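Local structure of thymidylate synthase (Enterobacteria phage T4, 1TIS) at residues P107-Q112 / L153-M158; R137-A142 / H157-F162. The protein catalyses the folate-dependent methylation of dUMP to dTMP, the step that supplies thymidylate for dTTP synthesis. All blocks are in the same frame, centred on the assembly; numbering follows the deposited sequence.

Contact 1. Residues P107-Q112 / L153-M158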
loop_
_atom_site.group_PDB
_atom_site.type_symbol
_atom_site.label_atom_id
_atom_site.label_comp_id
_atom_site.label_asym_id
_atom_site.label_seq_id
_atom_site.Cartn_x
_atom_site.Cartn_y
_atom_site.Cartn_z
ATOM N N PRO A 107 -14.781 -1.238 -15.189
ATOM C CA PRO A 107 -14.452 -2.148 -14.100
ATOM C C PRO A 107 -13.925 -1.601 -12.776
ATOM O O PRO A 107 -12.854 -1.976 -12.266
ATOM C CB PRO A 107 -13.514 -3.120 -14.788
ATOM C CG PRO A 107 -12.904 -2.406 -15.938
ATOM C CD PRO A 107 -14.111 -1.622 -16.411
ATOM N N ILE A 108 -14.806 -0.790 -12.200
ATOM C CA ILE A 108 -14.614 0.001 -10.996
ATOM C C ILE A 108 -14.438 -0.886 -9.783
ATOM O O ILE A 108 -14.767 -2.069 -9.869
ATOM C CB ILE A 108 -15.875 0.936 -10.961
ATOM C CG1 ILE A 108 -15.717 2.001 -12.032
ATOM C CG2 ILE A 108 -16.039 1.681 -9.690
ATOM C CD1 ILE A 108 -14.329 2.694 -11.987
ATOM N N TYR A 109 -13.896 -0.323 -8.685
ATOM C CA TYR A 109 -13.757 -0.957 -7.352
ATOM C C TYR A 109 -14.663 -2.165 -7.109
ATOM O O TYR A 109 -14.131 -3.262 -7.042
ATOM C CB TYR A 109 -14.096 -0.042 -6.131
ATOM C CG TYR A 109 -13.432 1.302 -5.918
ATOM C CD1 TYR A 109 -13.883 2.347 -6.658
ATOM C CD2 TYR A 109 -12.416 1.498 -5.015
ATOM C CE1 TYR A 109 -13.335 3.603 -6.522
ATOM C CE2 TYR A 109 -11.862 2.754 -4.871
ATOM C CZ TYR A 109 -12.324 3.811 -5.629
ATOM O OH TYR A 109 -11.808 5.094 -5.539
ATOM N N GLY A 110 -15.997 -2.019 -7.047
ATOM C CA GLY A 110 -16.873 -3.129 -6.747
ATOM C C GLY A 110 -16.536 -4.400 -7.508
ATOM O O GLY A 110 -16.304 -5.445 -6.883
ATOM N N LYS A 111 -16.453 -4.295 -8.841
ATOM C CA LYS A 111 -16.034 -5.432 -9.631
ATOM C C LYS A 111 -14.641 -5.896 -9.174
ATOM O O LYS A 111 -14.557 -7.059 -8.780
ATOM C CB LYS A 111 -16.082 -5.039 -11.109
ATOM C CG LYS A 111 -15.016 -5.506 -12.076
ATOM C CD LYS A 111 -14.900 -6.945 -12.443
ATOM C CE LYS A 111 -13.401 -7.108 -12.682
ATOM N NZ LYS A 111 -13.062 -8.383 -13.290
ATOM N N GLN A 112 -13.544 -5.125 -9.051
ATOM C CA GLN A 112 -12.278 -5.685 -8.562
ATOM C C GLN A 112 -12.411 -6.223 -7.148
ATOM O O GLN A 112 -11.512 -6.938 -6.713
ATOM C CB GLN A 112 -11.162 -4.700 -8.490
ATOM C CG GLN A 112 -11.068 -3.930 -9.772
ATOM C CD GLN A 112 -10.581 -4.752 -10.928
ATOM O OE1 GLN A 112 -9.981 -5.807 -10.764
ATOM N NE2 GLN A 112 -10.807 -4.279 -12.137
ATOM N N LEU A 153 -12.543 6.325 -13.300
ATOM C CA LEU A 153 -11.538 6.919 -12.430
ATOM C C LEU A 153 -10.789 5.710 -11.869
ATOM O O LEU A 153 -11.409 4.856 -11.212
ATOM C CB LEU A 153 -12.269 7.743 -11.328
ATOM C CG LEU A 153 -11.676 8.246 -9.983
ATOM C CD1 LEU A 153 -12.626 9.322 -9.481
ATOM C CD2 LEU A 153 -11.596 7.179 -8.899
ATOM N N PRO A 154 -9.498 5.517 -12.130
ATOM C CA PRO A 154 -8.721 4.442 -11.498
ATOM C C PRO A 154 -8.808 4.674 -9.985
ATOM O O PRO A 154 -8.905 5.845 -9.583
ATOM C CB PRO A 154 -7.335 4.601 -12.124
ATOM C CG PRO A 154 -7.277 6.075 -12.435
ATOM C CD PRO A 154 -8.673 6.381 -12.956
ATOM N N PRO A 155 -8.863 3.659 -9.110
ATOM C CA PRO A 155 -9.234 3.801 -7.699
ATOM C C PRO A 155 -8.305 4.753 -6.992
ATOM O O PRO A 155 -7.135 4.719 -7.320
ATOM C CB PRO A 155 -9.159 2.399 -7.137
ATOM C CG PRO A 155 -9.371 1.537 -8.348
ATOM C CD PRO A 155 -8.511 2.275 -9.376
ATOM N N CYS A 156 -8.712 5.662 -6.118
ATOM C CA CYS A 156 -7.703 6.397 -5.358
ATOM C C CYS A 156 -7.402 5.493 -4.165
ATOM O O CYS A 156 -6.237 5.367 -3.761
ATOM C CB CYS A 156 -8.199 7.778 -4.851
ATOM S SG CYS A 156 -8.546 9.030 -6.123
ATOM N N HIS A 157 -8.406 4.812 -3.584
ATOM C CA HIS A 157 -8.112 3.884 -2.502
ATOM C C HIS A 157 -7.972 2.494 -3.150
ATOM O O HIS A 157 -8.944 1.918 -3.672
ATOM C CB HIS A 157 -9.227 3.911 -1.423
ATOM C CG HIS A 157 -10.692 4.147 -1.787
ATOM N ND1 HIS A 157 -11.225 5.279 -2.190
ATOM C CD2 HIS A 157 -11.723 3.230 -1.697
ATOM C CE1 HIS A 157 -12.519 5.080 -2.344
ATOM N NE2 HIS A 157 -12.822 3.856 -2.052
ATOM N N MET A 158 -6.751 1.943 -3.149
ATOM C CA MET A 158 -6.477 0.739 -3.911
ATOM C C MET A 158 -6.091 -0.537 -3.222
ATOM O O MET A 158 -6.096 -1.590 -3.850
ATOM C CB MET A 158 -5.401 1.039 -4.896
ATOM C CG MET A 158 -4.101 1.431 -4.220
ATOM S SD MET A 158 -3.029 2.137 -5.496
ATOM C CE MET A 158 -4.061 3.569 -5.531
#
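Tyr109 and Pro155 mark the closest approach of the two backbones, with Tyr109 CA and Pro155 CA 6.6 Å apart; at that spacing the segments meet through side chains and not as paired strands. The 107-112 segment runs into a short helix that continues past Gln112, whereas 153-156 form an irregular run entering the strand that begins at His157. Most of the contact is carried by the Tyr109 ring. Its CG stands anti to the carbonyl carbon (chi1 -54°), which sends the phenol across to the 153-158 segment. Pro155 lies over one face of that ring in a CH-pi contact, CB sitting 4.0 Å from the centroid of the Tyr109 ring. At the far end Cys156 N donates to Tyr109 OH over 3.2 Å, with an N-H...O angle of 150°, so the hydroxyl holds the backbone of a residue that is, by similarity, the catalytic nucleophile of thymidylate synthase. This buried packing therefore joins helix 109-114 to the active-site turn leading into strand 157-164. The His157 ring meets Tyr109 obliquely, planes 33° apart and centroids separated by 4.3 Å, with Tyr109 CE2 over one face of the imidazole, offset toward its rim. Leu153 CD2 touches Tyr109 OH at 4.0 Å, and Ile108 CD1 rests against Leu153 O at 3.7 Å. Phe62 stacks on the Tyr109 ring, and His157 ND1 makes a weak hydrogen bond to Gln175 OE1.

Contact 2. Residues R137-A142 / H157-F162. With PO4 (phosphate ion), chain B.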
loop_
_atom_site.group_PDB
_atom_site.type_symbol
_atom_site.label_atom_id
_atom_site.label_comp_id
_atom_site.label_asym_id
_atom_site.label_seq_id
_atom_site.Cartn_x
_atom_site.Cartn_y
_atom_site.Cartn_z
ATOM N N ARG A 137 -1.488 -12.734 4.663
ATOM C CA ARG A 137 -1.951 -12.506 3.301
ATOM C C ARG A 137 -3.415 -12.046 3.235
ATOM O O ARG A 137 -4.113 -12.450 2.293
ATOM C CB ARG A 137 -1.734 -13.842 2.523
ATOM C CG ARG A 137 -0.281 -14.280 2.513
ATOM C CD ARG A 137 0.079 -15.774 2.466
ATOM N NE ARG A 137 1.547 -15.885 2.613
ATOM C CZ ARG A 137 2.297 -17.010 2.631
ATOM N NH1 ARG A 137 1.788 -18.248 2.501
ATOM N NH2 ARG A 137 3.618 -16.870 2.753
ATOM N N GLN A 138 -4.023 -11.221 4.091
ATOM C CA GLN A 138 -5.479 -11.029 3.978
ATOM C C GLN A 138 -5.804 -9.621 3.563
ATOM O O GLN A 138 -6.367 -8.800 4.290
ATOM C CB GLN A 138 -6.135 -11.433 5.331
ATOM C CG GLN A 138 -5.544 -11.030 6.695
ATOM C CD GLN A 138 -6.161 -11.746 7.908
ATOM O OE1 GLN A 138 -7.070 -12.566 7.755
ATOM N NE2 GLN A 138 -5.742 -11.543 9.157
ATOM N N ILE A 139 -5.435 -9.504 2.285
ATOM C CA ILE A 139 -5.282 -8.264 1.489
ATOM C C ILE A 139 -6.321 -8.048 0.374
ATOM O O ILE A 139 -6.624 -9.086 -0.222
ATOM C CB ILE A 139 -3.863 -8.294 0.850
ATOM C CG1 ILE A 139 -2.829 -8.558 1.902
ATOM C CG2 ILE A 139 -3.555 -6.989 0.165
ATOM C CD1 ILE A 139 -1.418 -8.385 1.356
ATOM N N VAL A 140 -6.936 -6.907 -0.004
ATOM C CA VAL A 140 -7.709 -6.913 -1.243
ATOM C C VAL A 140 -7.304 -5.702 -2.077
ATOM O O VAL A 140 -7.478 -4.534 -1.779
ATOM C CB VAL A 140 -9.323 -6.983 -1.035
ATOM C CG1 VAL A 140 -9.624 -7.460 0.350
ATOM C CG2 VAL A 140 -10.052 -5.687 -1.279
ATOM N N SER A 141 -6.580 -6.003 -3.130
ATOM C CA SER A 141 -6.060 -5.033 -4.055
ATOM C C SER A 141 -7.207 -4.667 -4.951
ATOM O O SER A 141 -7.996 -5.554 -5.304
ATOM C CB SER A 141 -4.954 -5.674 -4.857
ATOM O OG SER A 141 -4.453 -4.857 -5.911
ATOM N N ALA A 142 -7.302 -3.406 -5.333
ATOM C CA ALA A 142 -8.339 -2.976 -6.257
ATOM C C ALA A 142 -7.667 -2.500 -7.548
ATOM O O ALA A 142 -8.271 -2.450 -8.616
ATOM C CB ALA A 142 -9.137 -1.816 -5.671
ATOM N N HIS A 157 -8.406 4.812 -3.584
ATOM C CA HIS A 157 -8.112 3.884 -2.502
ATOM C C HIS A 157 -7.972 2.494 -3.150
ATOM O O HIS A 157 -8.944 1.918 -3.672
ATOM C CB HIS A 157 -9.227 3.911 -1.423
ATOM C CG HIS A 157 -10.692 4.147 -1.787
ATOM N ND1 HIS A 157 -11.225 5.279 -2.190
ATOM C CD2 HIS A 157 -11.723 3.230 -1.697
ATOM C CE1 HIS A 157 -12.519 5.080 -2.344
ATOM N NE2 HIS A 157 -12.822 3.856 -2.052
ATOM N N MET A 158 -6.751 1.943 -3.149
ATOM C CA MET A 158 -6.477 0.739 -3.911
ATOM C C MET A 158 -6.091 -0.537 -3.222
ATOM O O MET A 158 -6.096 -1.590 -3.850
ATOM C CB MET A 158 -5.401 1.039 -4.896
ATOM C CG MET A 158 -4.101 1.431 -4.220
ATOM S SD MET A 158 -3.029 2.137 -5.496
ATOM C CE MET A 158 -4.061 3.569 -5.531
ATOM N N PHE A 159 -5.803 -0.497 -1.945
ATOM C CA PHE A 159 -5.199 -1.618 -1.282
ATOM C C PHE A 159 -5.685 -1.657 0.134
ATOM O O PHE A 159 -6.146 -0.597 0.580
ATOM C CB PHE A 159 -3.775 -1.332 -1.352
ATOM C CG PHE A 159 -2.944 -2.515 -1.649
ATOM C CD1 PHE A 159 -3.173 -3.215 -2.820
ATOM C CD2 PHE A 159 -1.954 -2.838 -0.760
ATOM C CE1 PHE A 159 -2.378 -4.292 -3.127
ATOM C CE2 PHE A 159 -1.159 -3.915 -1.068
ATOM C CZ PHE A 159 -1.372 -4.631 -2.240
ATOM N N TYR A 160 -5.592 -2.804 0.831
ATOM C CA TYR A 160 -5.793 -2.881 2.287
ATOM C C TYR A 160 -5.476 -4.236 2.850
ATOM O O TYR A 160 -5.605 -5.259 2.174
ATOM C CB TYR A 160 -7.216 -2.510 2.790
ATOM C CG TYR A 160 -8.516 -3.044 2.238
ATOM C CD1 TYR A 160 -8.993 -4.249 2.715
ATOM C CD2 TYR A 160 -9.284 -2.291 1.353
ATOM C CE1 TYR A 160 -10.229 -4.714 2.335
ATOM C CE2 TYR A 160 -10.538 -2.756 0.969
ATOM C CZ TYR A 160 -10.991 -3.972 1.468
ATOM O OH TYR A 160 -12.206 -4.499 1.064
ATOM N N GLN A 161 -4.977 -4.181 4.071
ATOM C CA GLN A 161 -4.454 -5.318 4.805
ATOM C C GLN A 161 -5.324 -5.387 6.049
ATOM O O GLN A 161 -5.687 -4.342 6.598
ATOM C CB GLN A 161 -3.011 -5.024 5.197
ATOM C CG GLN A 161 -1.823 -5.884 4.813
ATOM C CD GLN A 161 -1.683 -7.143 5.643
ATOM O OE1 GLN A 161 -2.659 -7.732 6.109
ATOM N NE2 GLN A 161 -0.482 -7.623 5.899
ATOM N N PHE A 162 -5.679 -6.566 6.520
ATOM C CA PHE A 162 -6.377 -6.729 7.786
ATOM C C PHE A 162 -5.402 -7.448 8.686
ATOM O O PHE A 162 -4.643 -8.295 8.213
ATOM C CB PHE A 162 -7.569 -7.643 7.773
ATOM C CG PHE A 162 -8.837 -7.169 7.107
ATOM C CD1 PHE A 162 -9.638 -6.199 7.709
ATOM C CD2 PHE A 162 -9.209 -7.752 5.922
ATOM C CE1 PHE A 162 -10.834 -5.800 7.120
ATOM C CE2 PHE A 162 -10.402 -7.339 5.352
ATOM C CZ PHE A 162 -11.219 -6.373 5.937
HETATM P P PO4 B . 4.118 -14.628 5.168
HETATM O O1 PO4 B . 4.256 -16.171 5.608
HETATM O O2 PO4 B . 4.854 -13.846 6.198
HETATM O O3 PO4 B . 2.646 -14.416 5.173
HETATM O O4 PO4 B . 4.770 -14.674 3.849
#
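Residues 138-142 run antiparallel to strand residues 157-162, their end-to-end directions 171° apart, and three backbone hydrogen bonds join them: Phe162 N to Gln138 O (3.2 Å), Val140 N to Tyr160 O (3.0 Å) and Ala142 N to Met158 O (2.6 Å). Gln138 O, Val140 N and Ala142 N, on every second residue of 137-142, take part, a strand-like pairing although the segment forms no regular strand. Side chains consequently alternate between two faces. On one, Val140 CG2 sits over the face of the Tyr160 ring, 3.8 Å from its centroid, while the extended Gln138 chain crosses Phe162 at about a right angle; helices 121-131 and 184-202 cover these rings. On the other, Ile139 CG2, anti to the backbone N, lies over the face of the Phe159 ring at 4.2 Å from the centroid, and Ser141 OG comes up in plane at the edge of the same ring. Ile139 CG1 also reaches Gln161 CG at 4.1 Å. This face looks onto the dimer interface, where Phe159 stacks on Phe159 of the second subunit. The side chain of Arg137 leaves its backbone away from the strand, and NH2 donates over 2.7 Å to O4 of a phosphate ion, probably from the crystallisation liquor, which lies at the guanidinium edge. Arg176 of the second subunit binds the same phosphate. An anion held by arginines of both chains is consistent with a dUMP phosphate pocket shared across the dimer, with apolar packing and backbone bonds fixing the segment that carries Arg137.

In the fold
Contacts 1 and 2 share His157 and Met158, at the start of strand 157-164, and their centres are 12 Å apart. They also touch directly: Gln112 CG of contact 1 lies 3.4 Å from Ala142 O of contact 2, and Pro155 CG is 4.1 Å from it. They bring different residues toward the same kind of site. Contact 1 contains Cys156, by similarity the nucleophile, whose side chain lies about 4 Å, between nearest atoms, from both a bound phosphate and the Arg176 side chain of the same subunit. Contact 2 contains Arg137, which by similarity binds dUMP at a site shared between the subunits; Pro154 packs on Arg137 of the second subunit, consistent with active sites drawing on both chains.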